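Local structure of beta-galactosidase (Marinomonas sp. ef1, 6Y2K) at residues 87-95 with 148-156; 410-420 with 464-474. The protein catalyses the hydrolysis of terminal non-reducing beta-D-galactose residues in beta-D-galactosides, as a cold-active GH42 enzyme that assembles as a hexamer. One frame throughout, in Å; residues are numbered along the deposited sequence.

Contact 1: 87-95 with 148-156. With GOL (glycerol), chain E.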
# COMPACT_ATOMS: atom_id res chain seq x y z
N SER A 87 -50.51 -18.33 21.77
CA SER A 87 -50.73 -17.27 20.77
C SER A 87 -50.05 -15.92 21.09
O SER A 87 -50.06 -15.02 20.24
CB SER A 87 -52.23 -17.04 20.57
OG SER A 87 -52.82 -16.40 21.70
N MET A 88 -49.51 -15.76 22.30
CA MET A 88 -48.78 -14.54 22.66
C MET A 88 -47.38 -14.47 22.05
O MET A 88 -46.82 -13.39 21.95
CB MET A 88 -48.67 -14.35 24.19
CG MET A 88 -47.53 -15.08 24.88
SD MET A 88 -47.61 -14.98 26.68
CE MET A 88 -46.48 -13.61 26.95
N LEU A 89 -46.81 -15.61 21.66
CA LEU A 89 -45.44 -15.64 21.16
C LEU A 89 -45.32 -15.09 19.75
O LEU A 89 -46.11 -15.41 18.87
CB LEU A 89 -44.86 -17.05 21.24
CG LEU A 89 -44.67 -17.62 22.66
CD1 LEU A 89 -44.26 -19.08 22.58
CD2 LEU A 89 -43.64 -16.83 23.46
N ALA A 90 -44.31 -14.25 19.55
CA ALA A 90 -43.99 -13.72 18.23
C ALA A 90 -43.41 -14.80 17.31
O ALA A 90 -42.94 -15.84 17.78
CB ALA A 90 -42.98 -12.59 18.37
N LYS A 91 -43.46 -14.54 16.01
CA LYS A 91 -42.63 -15.27 15.05
C LYS A 91 -41.70 -14.30 14.35
O LYS A 91 -42.10 -13.17 14.03
CB LYS A 91 -43.47 -16.01 14.03
CG LYS A 91 -44.18 -17.20 14.62
CD LYS A 91 -44.97 -17.96 13.58
CE LYS A 91 -45.58 -19.19 14.22
NZ LYS A 91 -46.34 -19.96 13.21
N ASP A 92 -40.47 -14.74 14.11
CA ASP A 92 -39.50 -13.94 13.38
C ASP A 92 -39.84 -13.92 11.88
O ASP A 92 -40.79 -14.56 11.43
CB ASP A 92 -38.05 -14.40 13.65
CG ASP A 92 -37.77 -15.83 13.24
OD1 ASP A 92 -38.39 -16.37 12.30
OD2 ASP A 92 -36.88 -16.42 13.89
N GLU A 93 -39.05 -13.16 11.13
CA GLU A 93 -39.24 -12.99 9.69
C GLU A 93 -39.13 -14.31 8.93
O GLU A 93 -39.79 -14.49 7.90
CB GLU A 93 -38.21 -11.99 9.17
CG GLU A 93 -38.39 -11.58 7.72
CD GLU A 93 -37.57 -10.35 7.36
OE1 GLU A 93 -36.69 -9.94 8.15
OE2 GLU A 93 -37.82 -9.79 6.27
N ALA A 94 -38.33 -15.23 9.46
CA ALA A 94 -38.20 -16.57 8.89
C ALA A 94 -39.36 -17.52 9.23
O ALA A 94 -39.35 -18.65 8.77
CB ALA A 94 -36.87 -17.19 9.31
N GLY A 95 -40.33 -17.07 10.02
CA GLY A 95 -41.49 -17.88 10.38
C GLY A 95 -41.35 -18.74 11.63
O GLY A 95 -42.25 -19.52 11.91
N THR A 148 -38.20 -6.70 18.15
CA THR A 148 -39.46 -7.30 18.60
C THR A 148 -40.72 -6.49 18.24
O THR A 148 -41.82 -6.86 18.66
CB THR A 148 -39.40 -7.62 20.12
OG1 THR A 148 -38.92 -6.49 20.87
CG2 THR A 148 -38.48 -8.81 20.37
N VAL A 149 -40.58 -5.42 17.45
CA VAL A 149 -41.74 -4.67 16.95
C VAL A 149 -42.44 -5.49 15.85
O VAL A 149 -43.62 -5.80 15.97
CB VAL A 149 -41.36 -3.27 16.43
CG1 VAL A 149 -42.57 -2.56 15.84
CG2 VAL A 149 -40.75 -2.44 17.55
N LEU A 150 -41.70 -5.83 14.80
CA LEU A 150 -42.25 -6.66 13.71
C LEU A 150 -42.30 -8.12 14.16
O LEU A 150 -41.32 -8.67 14.67
CB LEU A 150 -41.41 -6.53 12.44
CG LEU A 150 -41.27 -5.14 11.81
CD1 LEU A 150 -40.49 -5.24 10.51
CD2 LEU A 150 -42.63 -4.49 11.56
N SER A 151 -43.48 -8.72 14.04
CA SER A 151 -43.71 -10.13 14.35
C SER A 151 -44.65 -10.69 13.30
O SER A 151 -45.45 -9.95 12.72
CB SER A 151 -44.30 -10.28 15.76
OG SER A 151 -44.81 -11.59 15.97
N TYR A 152 -44.52 -11.99 13.05
CA TYR A 152 -45.15 -12.61 11.88
C TYR A 152 -45.96 -13.84 12.27
O TYR A 152 -45.94 -14.87 11.59
CB TYR A 152 -44.05 -12.94 10.86
CG TYR A 152 -43.27 -11.71 10.43
CD1 TYR A 152 -43.70 -10.93 9.36
CD2 TYR A 152 -42.11 -11.32 11.09
CE1 TYR A 152 -43.00 -9.81 8.95
CE2 TYR A 152 -41.40 -10.19 10.70
CZ TYR A 152 -41.85 -9.44 9.62
OH TYR A 152 -41.16 -8.32 9.22
N ALA A 153 -46.70 -13.70 13.38
CA ALA A 153 -47.58 -14.73 13.91
C ALA A 153 -49.02 -14.42 13.53
O ALA A 153 -49.32 -13.34 13.01
CB ALA A 153 -47.43 -14.81 15.42
N GLU A 154 -49.92 -15.36 13.82
CA GLU A 154 -51.35 -15.23 13.51
C GLU A 154 -51.95 -13.97 14.13
O GLU A 154 -52.71 -13.27 13.48
CB GLU A 154 -52.14 -16.46 13.96
CG GLU A 154 -53.58 -16.51 13.44
CD GLU A 154 -53.68 -16.68 11.92
OE1 GLU A 154 -52.85 -17.44 11.36
OE2 GLU A 154 -54.58 -16.07 11.29
N ALA A 155 -51.59 -13.68 15.38
CA ALA A 155 -52.10 -12.49 16.07
C ALA A 155 -51.74 -11.18 15.35
O ALA A 155 -52.54 -10.26 15.31
CB ALA A 155 -51.61 -12.45 17.52
N ASP A 156 -50.54 -11.13 14.78
CA ASP A 156 -50.08 -9.96 14.03
C ASP A 156 -50.89 -9.77 12.75
O ASP A 156 -51.22 -8.65 12.37
CB ASP A 156 -48.59 -10.09 13.68
CG ASP A 156 -47.72 -10.33 14.90
OD1 ASP A 156 -47.56 -9.37 15.68
OD2 ASP A 156 -47.22 -11.47 15.07
C1 GOL E . -40.24 -5.78 5.72
O1 GOL E . -39.39 -5.02 6.60
C2 GOL E . -40.78 -7.05 6.33
O2 GOL E . -41.99 -6.72 7.02
C3 GOL E . -41.07 -8.07 5.24
O3 GOL E . -39.91 -8.88 4.98
O HOH W 1 -50.63 -15.64 17.45
O HOH W 2 -48.87 -18.10 14.37
O HOH W 3 -38.61 -8.07 9.81

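Contact 2: 410-420 with 464-474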
# COMPACT_ATOMS: atom_id res chain seq x y z
N GLY A 410 -31.97 24.36 21.04
CA GLY A 410 -31.14 24.99 20.01
C GLY A 410 -31.99 25.84 19.08
O GLY A 410 -33.22 25.73 19.06
N LYS A 411 -31.33 26.71 18.32
CA LYS A 411 -31.99 27.52 17.29
C LYS A 411 -31.92 26.89 15.90
O LYS A 411 -32.46 27.44 14.93
CB LYS A 411 -31.39 28.92 17.25
CG LYS A 411 -31.44 29.60 18.60
CD LYS A 411 -31.26 31.10 18.51
CE LYS A 411 -31.37 31.73 19.89
NZ LYS A 411 -31.63 33.19 19.77
N VAL A 412 -31.23 25.75 15.80
CA VAL A 412 -31.21 24.92 14.60
C VAL A 412 -32.03 23.67 14.87
O VAL A 412 -31.83 23.01 15.90
CB VAL A 412 -29.77 24.50 14.22
CG1 VAL A 412 -29.77 23.60 12.99
CG2 VAL A 412 -28.92 25.74 13.97
N ALA A 413 -32.95 23.34 13.95
CA ALA A 413 -33.76 22.13 14.03
C ALA A 413 -33.45 21.18 12.87
O ALA A 413 -33.31 21.61 11.72
CB ALA A 413 -35.24 22.48 14.03
N LEU A 414 -33.33 19.90 13.21
CA LEU A 414 -33.22 18.81 12.24
C LEU A 414 -34.50 17.98 12.38
O LEU A 414 -34.78 17.47 13.45
CB LEU A 414 -31.99 17.97 12.55
CG LEU A 414 -31.66 16.79 11.61
CD1 LEU A 414 -30.18 16.45 11.71
CD2 LEU A 414 -32.50 15.55 11.89
N MET A 415 -35.28 17.87 11.31
CA MET A 415 -36.55 17.13 11.35
C MET A 415 -36.34 15.64 11.08
O MET A 415 -35.94 15.26 9.98
CB MET A 415 -37.54 17.71 10.32
CG MET A 415 -38.92 17.06 10.32
SD MET A 415 -40.09 17.94 9.26
CE MET A 415 -40.40 19.38 10.28
N PHE A 416 -36.64 14.82 12.10
CA PHE A 416 -36.57 13.36 12.01
C PHE A 416 -37.98 12.78 12.03
O PHE A 416 -38.76 13.06 12.94
CB PHE A 416 -35.77 12.81 13.19
CG PHE A 416 -35.47 11.34 13.08
CD1 PHE A 416 -36.38 10.39 13.55
CD2 PHE A 416 -34.30 10.90 12.47
CE1 PHE A 416 -36.11 9.04 13.44
CE2 PHE A 416 -34.04 9.54 12.35
CZ PHE A 416 -34.94 8.61 12.84
N ASP A 417 -38.29 11.95 11.03
CA ASP A 417 -39.61 11.37 10.84
C ASP A 417 -39.48 9.84 10.75
O ASP A 417 -38.90 9.33 9.80
CB ASP A 417 -40.22 11.95 9.56
CG ASP A 417 -41.71 11.69 9.44
OD1 ASP A 417 -42.51 12.51 9.94
OD2 ASP A 417 -42.08 10.67 8.83
N TYR A 418 -40.03 9.12 11.74
CA TYR A 418 -40.00 7.65 11.72
C TYR A 418 -40.67 7.07 10.47
O TYR A 418 -40.19 6.09 9.90
CB TYR A 418 -40.59 7.06 13.00
CG TYR A 418 -39.69 7.26 14.19
CD1 TYR A 418 -38.66 6.36 14.48
CD2 TYR A 418 -39.84 8.37 15.02
CE1 TYR A 418 -37.82 6.56 15.56
CE2 TYR A 418 -39.00 8.57 16.11
CZ TYR A 418 -37.99 7.66 16.38
OH TYR A 418 -37.15 7.86 17.45
N ASP A 419 -41.75 7.70 10.01
CA ASP A 419 -42.43 7.23 8.82
C ASP A 419 -41.53 7.32 7.58
O ASP A 419 -41.51 6.40 6.77
CB ASP A 419 -43.76 7.96 8.59
CG ASP A 419 -44.70 7.19 7.70
OD1 ASP A 419 -45.30 6.22 8.21
OD2 ASP A 419 -44.82 7.55 6.51
N ALA A 420 -40.78 8.42 7.46
CA ALA A 420 -39.78 8.58 6.40
C ALA A 420 -38.68 7.51 6.51
O ALA A 420 -38.29 6.91 5.51
CB ALA A 420 -39.16 9.97 6.43
N MET A 464 -39.79 28.84 16.63
CA MET A 464 -38.62 29.07 17.49
C MET A 464 -37.26 28.73 16.86
O MET A 464 -36.24 28.84 17.54
CB MET A 464 -38.79 28.31 18.83
CG MET A 464 -38.71 26.78 18.75
SD MET A 464 -40.14 26.01 17.96
CE MET A 464 -41.36 26.15 19.28
N TYR A 465 -37.23 28.30 15.59
CA TYR A 465 -35.98 27.93 14.90
C TYR A 465 -35.62 28.90 13.77
O TYR A 465 -36.45 29.23 12.92
CB TYR A 465 -36.08 26.49 14.36
CG TYR A 465 -36.44 25.50 15.44
CD1 TYR A 465 -35.60 25.30 16.52
CD2 TYR A 465 -37.65 24.79 15.40
CE1 TYR A 465 -35.93 24.40 17.53
CE2 TYR A 465 -37.98 23.89 16.40
CZ TYR A 465 -37.12 23.70 17.47
OH TYR A 465 -37.43 22.83 18.48
N GLU A 466 -34.36 29.33 13.76
CA GLU A 466 -33.81 30.20 12.72
C GLU A 466 -33.35 29.42 11.48
O GLU A 466 -33.42 29.95 10.37
CB GLU A 466 -32.64 31.01 13.27
CG GLU A 466 -33.01 31.92 14.43
CD GLU A 466 -34.06 32.97 14.07
OE1 GLU A 466 -34.26 33.30 12.87
OE2 GLU A 466 -34.70 33.46 15.00
N LEU A 467 -32.90 28.19 11.69
CA LEU A 467 -32.50 27.28 10.61
C LEU A 467 -33.18 25.93 10.80
O LEU A 467 -33.15 25.37 11.90
CB LEU A 467 -30.98 27.11 10.63
CG LEU A 467 -30.35 26.12 9.63
CD1 LEU A 467 -30.61 26.54 8.19
CD2 LEU A 467 -28.86 26.00 9.91
N LEU A 468 -33.77 25.42 9.73
CA LEU A 468 -34.52 24.17 9.73
C LEU A 468 -34.00 23.28 8.61
O LEU A 468 -34.00 23.70 7.45
CB LEU A 468 -36.01 24.45 9.51
CG LEU A 468 -36.96 23.26 9.37
CD1 LEU A 468 -36.90 22.35 10.58
CD2 LEU A 468 -38.39 23.74 9.16
N VAL A 469 -33.59 22.06 8.95
CA VAL A 469 -33.07 21.10 7.99
C VAL A 469 -33.95 19.85 7.98
O VAL A 469 -34.18 19.26 9.03
CB VAL A 469 -31.62 20.71 8.33
CG1 VAL A 469 -31.09 19.68 7.32
CG2 VAL A 469 -30.73 21.95 8.34
N LEU A 470 -34.45 19.48 6.80
CA LEU A 470 -35.19 18.23 6.58
C LEU A 470 -34.28 17.29 5.78
O LEU A 470 -34.18 17.42 4.56
CB LEU A 470 -36.50 18.46 5.81
CG LEU A 470 -37.51 19.57 6.14
CD1 LEU A 470 -38.92 19.18 5.69
CD2 LEU A 470 -37.52 20.05 7.58
N PRO A 471 -33.56 16.37 6.47
CA PRO A 471 -32.57 15.59 5.72
C PRO A 471 -33.13 14.80 4.55
O PRO A 471 -32.48 14.73 3.51
CB PRO A 471 -32.00 14.65 6.79
CG PRO A 471 -32.14 15.42 8.05
CD PRO A 471 -33.46 16.12 7.91
N ALA A 472 -34.31 14.20 4.74
CA ALA A 472 -34.96 13.38 3.71
C ALA A 472 -36.42 13.12 4.10
O ALA A 472 -36.79 12.01 4.48
CB ALA A 472 -34.21 12.07 3.52
N GLN A 473 -37.23 14.17 4.01
CA GLN A 473 -38.62 14.11 4.46
C GLN A 473 -39.45 13.51 3.32
O GLN A 473 -40.09 14.24 2.56
CB GLN A 473 -39.10 15.51 4.87
CG GLN A 473 -40.44 15.55 5.59
CD GLN A 473 -40.49 14.78 6.91
OE1 GLN A 473 -39.47 14.64 7.57
NE2 GLN A 473 -41.65 14.27 7.28
N ALA A 474 -39.41 12.19 3.21
CA ALA A 474 -39.88 11.44 2.02
C ALA A 474 -41.31 11.80 1.63
O ALA A 474 -41.56 12.17 0.48
CB ALA A 474 -39.73 9.94 2.24
O HOH W 4 -35.25 27.63 19.78
O HOH W 5 -33.51 33.78 17.48
O HOH W 6 -36.63 14.28 7.53

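Contact 1: 87-95 with 148-156
Ser151 OG is gripped from both segments: it accepts the backbone N-H of Lys91, with Lys91 N to Ser151 OG at 3.2 Å, and gives its own proton to Asp156 OD2 at 2.6 Å. Chi1 of 166° swings this hydroxyl anti to the serine nitrogen and up against Ala90, whose CA and CB it touches. Asp156 OD2 has a second donor. Asp156 OD2 meets Ser151 OG on its syn side, out of the carboxylate plane, and takes Ala153 N with its anti lone pair at 2.8 Å. Ala153 is the N-cap of the helix and Asp156 its third residue, so the carboxylate reaches back to the N-H of the N-cap.

One residue further along, Tyr152 N donates to Lys91 O at 2.9 Å, the donor tilted 24° out of the carbonyl plane. The aliphatic part of Lys91 runs beside Ala153, whose CB also meets Leu89 O. With CG anti to its carbonyl carbon (chi1 -58°), the Tyr152 ring extends along the Asp92–Glu93 backbone, CE2 lying 4.0 Å from Glu93 CB. At the far end a glycerol, probably from the crystallisation liquor, spans the two side chains: its O2 bonds Tyr152 OH in the plane of the ring at 2.8 Å, and its O3 donates to Glu93 OE2 at 2.6 Å. A water joins Ser87 O to Ala155 N at the other end.

In the fold, the contact ties the loop between helices 79-84 and 111-128 to the start of helix 154-168, so it joins the loop regions that follow barrel strands 67-71 and 134-138. Helix 205-233 flanks it, with Phe211 against the Tyr152 ring.

Contact 2: 410-420 with 464-474
Tyr465 lays one face of its ring over Ala413 CB, a CH-pi contact with the methyl 3.6 Å from the ring centroid; Met464 CG covers the opposite face. Gly410 O lies in the ring plane at its edge, and the phenol's own bond goes to Asp454. Glu466 N then donates to Lys411 O at 2.9 Å, and Leu467 N adds a weak bond to the same oxygen. From Leu467 the strands pair in parallel: Leu467 O takes Ala413 N, Val469 N reaches Ala413 O, and Val469 O takes Met415 N at 2.9 Å. Leu467 packs alongside Val412, whereas Leu468 CD1 reaches Ala413 CB on the other sheet face. Leu470 CD2 touches Met415 CB at 3.6 Å, the two side chains pointing the same way. The Pro471 ring crosses the Leu414 side chain at about a right angle, CG to CG. Gln473, bent at chi2 (61°), sends NE2 weakly to OD1 of one of two Asp417 conformers; Ser458 also binds that oxygen, while OD2 caps helix 418-426 through Ala420 N. Adjacent parallel strands in a sheet covered by helices such as 435-448 are the hallmark of an alpha/beta fold, consistent with a glutaminase-I-like trimerisation domain.

Contact 1 belongs to the TIM-barrel part of the chain and contact 2 to the trimerisation domain; their centres are 33 Å apart and their nearest atoms about 10 Å. Helix 205-233 relates them: its Phe211 meets contact 1, and its Arg213 forms a salt bridge with Asp419 of contact 2. In such barrels the active site lies at the C-terminal ends of the strands, the side on which the loops of 87-95 and 148-156 emerge. The hexamer also distinguishes them. Ala94 packs on Arg96 of a second subunit and Thr148 on Val200 of a third, whereas no other chain touches 410-420 or 464-474.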